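Local coordinates for protein nigritoxine (Vibrio nigripulchritudo, PDB 5M41) that is a bacterial toxin active against crustaceans and insects, built on a new fold, at residues 304-309 with 387-392; 651-656 with 705-710. All coordinates share one frame; numbering follows the deposited sequence.

Contact 1 and contact 2 lie in separate parts of an elongated chain, their centres 50 Å apart and their nearest atoms about 35 Å apart. They follow one another in sequence: contact 1 closes at residue 392, long before contact 2 opens at 651. Contact 1 lies nearer the middle of the molecule and joins helices 302-319 and 386-396, the second of which packs on an antiparallel sheet that includes strands 328-336 and 366-370. Contact 2 lies at the margin of another antiparallel sheet, where the chain beyond strand 649-652 meets the loop between helix 688-704 and strand 713-715. The two therefore share no secondary structure, and each is local packing within its own part of the fold.

Contact 1. Residues 304-309 with 387-392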
loop_
_atom_site.group_PDB
_atom_site.type_symbol
_atom_site.label_atom_id
_atom_site.label_comp_id
_atom_site.label_asym_id
_atom_site.label_seq_id
_atom_site.Cartn_x
_atom_site.Cartn_y
_atom_site.Cartn_z
ATOM N N VAL A 304 -0.117 -3.864 17.266
ATOM C CA VAL A 304 -0.403 -2.784 18.198
ATOM C C VAL A 304 0.617 -1.637 18.065
ATOM O O VAL A 304 0.230 -0.472 18.024
ATOM C CB VAL A 304 -0.486 -3.298 19.658
ATOM C CG1 VAL A 304 -0.357 -2.153 20.657
ATOM C CG2 VAL A 304 -1.784 -4.070 19.889
ATOM N N SER A 305 1.905 -1.954 18.001
ATOM C CA SER A 305 2.934 -0.906 17.838
ATOM C C SER A 305 2.790 -0.145 16.526
ATOM O O SER A 305 2.936 1.077 16.489
ATOM C CB SER A 305 4.348 -1.489 17.920
ATOM O OG SER A 305 4.590 -2.018 19.204
ATOM N N VAL A 306 2.502 -0.868 15.451
ATOM C CA VAL A 306 2.315 -0.234 14.145
ATOM C C VAL A 306 1.123 0.725 14.141
ATOM O O VAL A 306 1.251 1.872 13.728
ATOM C CB VAL A 306 2.229 -1.277 13.025
ATOM C CG1 VAL A 306 2.002 -0.590 11.681
ATOM C CG2 VAL A 306 3.519 -2.090 13.006
ATOM N N ILE A 307 -0.016 0.270 14.658
ATOM C CA ILE A 307 -1.211 1.121 14.798
ATOM C C ILE A 307 -0.884 2.390 15.585
ATOM O O ILE A 307 -1.167 3.496 15.138
ATOM C CB ILE A 307 -2.349 0.356 15.526
ATOM C CG1 ILE A 307 -2.864 -0.774 14.629
ATOM C CG2 ILE A 307 -3.465 1.305 15.951
ATOM C CD1 ILE A 307 -3.661 -1.845 15.348
ATOM N N GLN A 308 -0.280 2.227 16.757
ATOM C CA GLN A 308 0.022 3.370 17.622
ATOM C C GLN A 308 1.047 4.309 16.958
ATOM O O GLN A 308 0.847 5.532 16.901
ATOM C CB GLN A 308 0.487 2.892 19.012
ATOM C CG GLN A 308 0.898 4.013 19.962
ATOM C CD GLN A 308 -0.191 5.069 20.143
ATOM O OE1 GLN A 308 -1.274 4.786 20.674
ATOM N NE2 GLN A 308 0.098 6.300 19.706
ATOM N N GLY A 309 2.128 3.731 16.437
ATOM C CA GLY A 309 3.092 4.498 15.665
ATOM C C GLY A 309 2.467 5.319 14.546
ATOM O O GLY A 309 2.794 6.495 14.375
ATOM N N ASP A 387 -8.385 -3.819 11.492
ATOM C CA ASP A 387 -8.381 -5.053 10.689
ATOM C C ASP A 387 -7.395 -4.926 9.530
ATOM O O ASP A 387 -6.710 -5.877 9.174
ATOM C CB ASP A 387 -9.775 -5.391 10.140
ATOM C CG ASP A 387 -10.772 -5.804 11.239
ATOM O OD1 ASP A 387 -10.346 -6.158 12.360
ATOM O OD2 ASP A 387 -11.993 -5.786 10.969
ATOM N N ILE A 388 -7.334 -3.745 8.944
ATOM C CA ILE A 388 -6.434 -3.506 7.811
ATOM C C ILE A 388 -4.982 -3.596 8.247
ATOM O O ILE A 388 -4.181 -4.288 7.612
ATOM C CB ILE A 388 -6.728 -2.155 7.135
ATOM C CG1 ILE A 388 -8.018 -2.272 6.322
ATOM C CG2 ILE A 388 -5.533 -1.708 6.276
ATOM C CD1 ILE A 388 -8.696 -0.959 6.006
ATOM N N ILE A 389 -4.656 -2.928 9.349
ATOM C CA ILE A 389 -3.269 -2.897 9.793
ATOM C C ILE A 389 -2.822 -4.246 10.381
ATOM O O ILE A 389 -1.692 -4.676 10.127
ATOM C CB ILE A 389 -2.989 -1.679 10.691
ATOM C CG1 ILE A 389 -3.255 -0.387 9.878
ATOM C CG2 ILE A 389 -1.569 -1.745 11.255
ATOM C CD1 ILE A 389 -3.385 0.896 10.692
ATOM N N ASN A 390 -3.705 -4.933 11.116
ATOM C CA ASN A 390 -3.440 -6.326 11.542
ATOM C C ASN A 390 -3.148 -7.228 10.337
ATOM O O ASN A 390 -2.158 -7.954 10.323
ATOM C CB ASN A 390 -4.600 -6.923 12.357
ATOM C CG ASN A 390 -4.712 -6.332 13.760
ATOM O OD1 ASN A 390 -3.871 -5.549 14.203
ATOM N ND2 ASN A 390 -5.761 -6.713 14.467
ATOM N N GLY A 391 -4.000 -7.169 9.319
ATOM C CA GLY A 391 -3.797 -7.980 8.119
ATOM C C GLY A 391 -2.438 -7.713 7.480
ATOM O O GLY A 391 -1.682 -8.640 7.190
ATOM N N LEU A 392 -2.124 -6.445 7.258
ATOM C CA LEU A 392 -0.862 -6.087 6.627
ATOM C C LEU A 392 0.347 -6.544 7.440
ATOM O O LEU A 392 1.304 -7.113 6.889
ATOM C CB LEU A 392 -0.786 -4.572 6.339
ATOM C CG LEU A 392 0.554 -4.076 5.764
ATOM C CD1 LEU A 392 0.920 -4.771 4.456
ATOM C CD2 LEU A 392 0.544 -2.564 5.590
#
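Helices 304-309 and 387-392 cross at 129° with their axes 9.6 Å apart at closest approach; Ile307 and Ile389 have the nearest CA atoms, 6.7 Å from each other. The centre of the contact is one methyl group, CG2 of Ile389. A chi1 of -61°, measured to CG1, leaves CG2 anti to the backbone N, and this methyl meets two residues of the facing helix: CG1 of Ile307 at 3.7 Å and CG1 of Val306 at 3.8 Å. The second helix packs against an antiparallel sheet, with Ile389 also touching Ile369 of strand 366-370 and Leu333 of strand 328-336, while Ile388 and Leu392 touch Val367, so Ile389 joins the helix pair to the sheet. Val306 extends the apolar seam one turn further along by touching Val393. Ile307 leaves its helix to the flank, but with CG1 anti to the carbonyl carbon and the chain extended beyond it (chi2 162°), CD1 reaches within 3.9 Å of Asn390 OD1. There a methyl lies against an amide oxygen at the partly exposed border of the apolar patch. Ile307 also touches Thr386, one turn before Asn390 on the same helix.

Contact 2. Residues 651-656 with 705-710; sequences FRTDRE and MGASPD
Thr653 meets Ala707 where the chain leaving strand 649-652 passes the loop that follows helix 688-704; their CA atoms, 7.2 Å apart, are the nearest pair between the two segments. The CB of Thr653 points at this loop and sends its two branches to different tasks. Its methyl CG2 lies anti to the carbonyl carbon and touches the CB of Ala707 at 3.7 Å, methyl against methyl, with Leu712 also packed on both residues. The hydroxyl is set between the backbone N and the carbonyl carbon (chi1 67°), which turns it back over its own turn. There OG1 donates to Glu656 OE1 at 2.8 Å, meeting the anti lone pair of the carboxylate, and accepts from Glu656 N at 3.1 Å in a bent bond of 136°. These two bonds fix the threonine's rotation and draw the glutamate in. The other carboxylate oxygen, Glu656 OE2, is held by Asn597, whose ND2 also binds Met705 O and so bridges the two segments.

Arg655 reaches across with a chain extended from CG to NE. One face of its guanidinium looks toward Thr653 OG1, 3.8 Å above the plane near the rim, with Glu656 OE1 on that same face. Its NH2 lies 3.2 Å from Gly706 O, which sits at the edge of the group, close to its plane.

Gly706, whose carbonyl oxygen is the atom near the arginine, takes a positive phi of 83° as the C-prime residue of a Schellman motif that ends helix 688-704. A Schellman helix end thus faces an ST motif, where the chain leaves strand 649-652 and, in the other segment, runs on toward its antiparallel neighbour 713-715, an outermost strand of the sheet.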
loop_
_atom_site.group_PDB
_atom_site.type_symbol
_atom_site.label_atom_id
_atom_site.label_comp_id
_atom_site.label_asym_id
_atom_site.label_seq_id
_atom_site.Cartn_x
_atom_site.Cartn_y
_atom_site.Cartn_z
ATOM N N PHE A 651 34.056 -20.679 -12.637
ATOM C CA PHE A 651 34.506 -19.769 -13.683
ATOM C C PHE A 651 35.889 -19.260 -13.290
ATOM O O PHE A 651 36.176 -19.090 -12.105
ATOM C CB PHE A 651 33.612 -18.534 -13.751
ATOM C CG PHE A 651 32.186 -18.798 -14.167
ATOM C CD1 PHE A 651 31.767 -18.500 -15.461
ATOM C CD2 PHE A 651 31.240 -19.216 -13.240
ATOM C CE1 PHE A 651 30.441 -18.685 -15.840
ATOM C CE2 PHE A 651 29.909 -19.396 -13.607
ATOM C CZ PHE A 651 29.514 -19.129 -14.912
ATOM N N ARG A 652 36.741 -18.993 -14.270
ATOM C CA ARG A 652 38.088 -18.453 -13.985
ATOM C C ARG A 652 38.544 -17.600 -15.160
ATOM O O ARG A 652 37.978 -17.715 -16.252
ATOM C CB ARG A 652 39.107 -19.571 -13.666
ATOM C CG ARG A 652 38.710 -20.939 -14.207
ATOM C CD ARG A 652 39.727 -22.053 -14.030
ATOM N NE ARG A 652 40.148 -22.271 -12.652
ATOM C CZ ARG A 652 39.568 -23.098 -11.788
ATOM N NH1 ARG A 652 38.507 -23.795 -12.120
ATOM N NH2 ARG A 652 40.060 -23.209 -10.569
ATOM N N THR A 653 39.537 -16.738 -14.942
ATOM C CA THR A 653 40.059 -15.915 -16.030
ATOM C C THR A 653 41.013 -16.751 -16.866
ATOM O O THR A 653 41.561 -17.762 -16.391
ATOM C CB THR A 653 40.816 -14.674 -15.531
ATOM O OG1 THR A 653 42.018 -15.093 -14.869
ATOM C CG2 THR A 653 39.970 -13.864 -14.558
ATOM N N ASP A 654 41.222 -16.323 -18.104
ATOM C CA ASP A 654 42.225 -16.947 -18.947
ATOM C C ASP A 654 43.645 -16.953 -18.331
ATOM O O ASP A 654 44.340 -17.979 -18.370
ATOM C CB ASP A 654 42.243 -16.293 -20.328
ATOM C CG ASP A 654 43.216 -16.967 -21.259
ATOM O OD1 ASP A 654 42.923 -18.096 -21.699
ATOM O OD2 ASP A 654 44.288 -16.378 -21.510
ATOM N N ARG A 655 44.055 -15.822 -17.761
ATOM C CA ARG A 655 45.410 -15.665 -17.265
ATOM C C ARG A 655 45.663 -16.482 -15.987
ATOM O O ARG A 655 46.804 -16.808 -15.673
ATOM C CB ARG A 655 45.726 -14.186 -17.036
ATOM C CG ARG A 655 45.105 -13.603 -15.782
ATOM C CD ARG A 655 45.301 -12.091 -15.693
ATOM N NE ARG A 655 44.511 -11.499 -14.600
ATOM C CZ ARG A 655 43.215 -11.178 -14.676
ATOM N NH1 ARG A 655 42.523 -11.389 -15.794
ATOM N NH2 ARG A 655 42.598 -10.644 -13.623
ATOM N N GLU A 656 44.601 -16.807 -15.258
ATOM C CA GLU A 656 44.736 -17.537 -14.000
ATOM C C GLU A 656 44.358 -19.016 -14.102
ATOM O O GLU A 656 44.355 -19.710 -13.098
ATOM C CB GLU A 656 43.889 -16.879 -12.909
ATOM C CG GLU A 656 44.432 -15.563 -12.361
ATOM C CD GLU A 656 43.368 -14.805 -11.587
ATOM O OE1 GLU A 656 42.248 -14.630 -12.121
ATOM O OE2 GLU A 656 43.629 -14.378 -10.455
ATOM N N MET A 705 37.499 -10.643 -6.578
ATOM C CA MET A 705 38.568 -11.592 -6.933
ATOM C C MET A 705 39.515 -11.012 -7.999
ATOM O O MET A 705 40.388 -11.721 -8.528
ATOM C CB MET A 705 37.967 -12.916 -7.434
ATOM C CG MET A 705 37.226 -12.805 -8.766
ATOM S SD MET A 705 36.555 -14.382 -9.349
ATOM C CE MET A 705 38.032 -15.261 -9.865
ATOM N N GLY A 706 39.325 -9.733 -8.325
ATOM C CA GLY A 706 40.199 -9.030 -9.269
ATOM C C GLY A 706 39.806 -9.284 -10.713
ATOM O O GLY A 706 40.607 -9.103 -11.618
ATOM N N ALA A 707 38.574 -9.736 -10.944
ATOM C CA ALA A 707 38.162 -10.028 -12.319
ATOM C C ALA A 707 36.933 -9.203 -12.722
ATOM O O ALA A 707 36.669 -8.140 -12.147
ATOM C CB ALA A 707 37.927 -11.533 -12.499
ATOM N N SER A 708 36.202 -9.687 -13.719
ATOM C CA SER A 708 34.965 -9.061 -14.138
ATOM C C SER A 708 34.148 -10.129 -14.816
ATOM O O SER A 708 34.702 -11.121 -15.300
ATOM C CB SER A 708 35.218 -7.904 -15.108
ATOM O OG SER A 708 35.683 -8.403 -16.351
ATOM N N PRO A 709 32.821 -9.918 -14.883
ATOM C CA PRO A 709 31.966 -10.935 -15.488
ATOM C C PRO A 709 32.360 -11.322 -16.927
ATOM O O PRO A 709 32.277 -12.504 -17.288
ATOM C CB PRO A 709 30.568 -10.305 -15.402
ATOM C CG PRO A 709 30.655 -9.404 -14.194
ATOM C CD PRO A 709 32.038 -8.814 -14.290
ATOM N N ASP A 710 32.796 -10.362 -17.739
ATOM C CA ASP A 710 33.184 -10.703 -19.123
ATOM C C ASP A 710 34.600 -11.303 -19.275
ATOM O O ASP A 710 34.960 -11.726 -20.364
ATOM C CB ASP A 710 33.013 -9.503 -20.071
ATOM C CG ASP A 710 33.823 -8.287 -19.634
ATOM O OD1 ASP A 710 34.636 -8.390 -18.691
ATOM O OD2 ASP A 710 33.643 -7.212 -20.234
#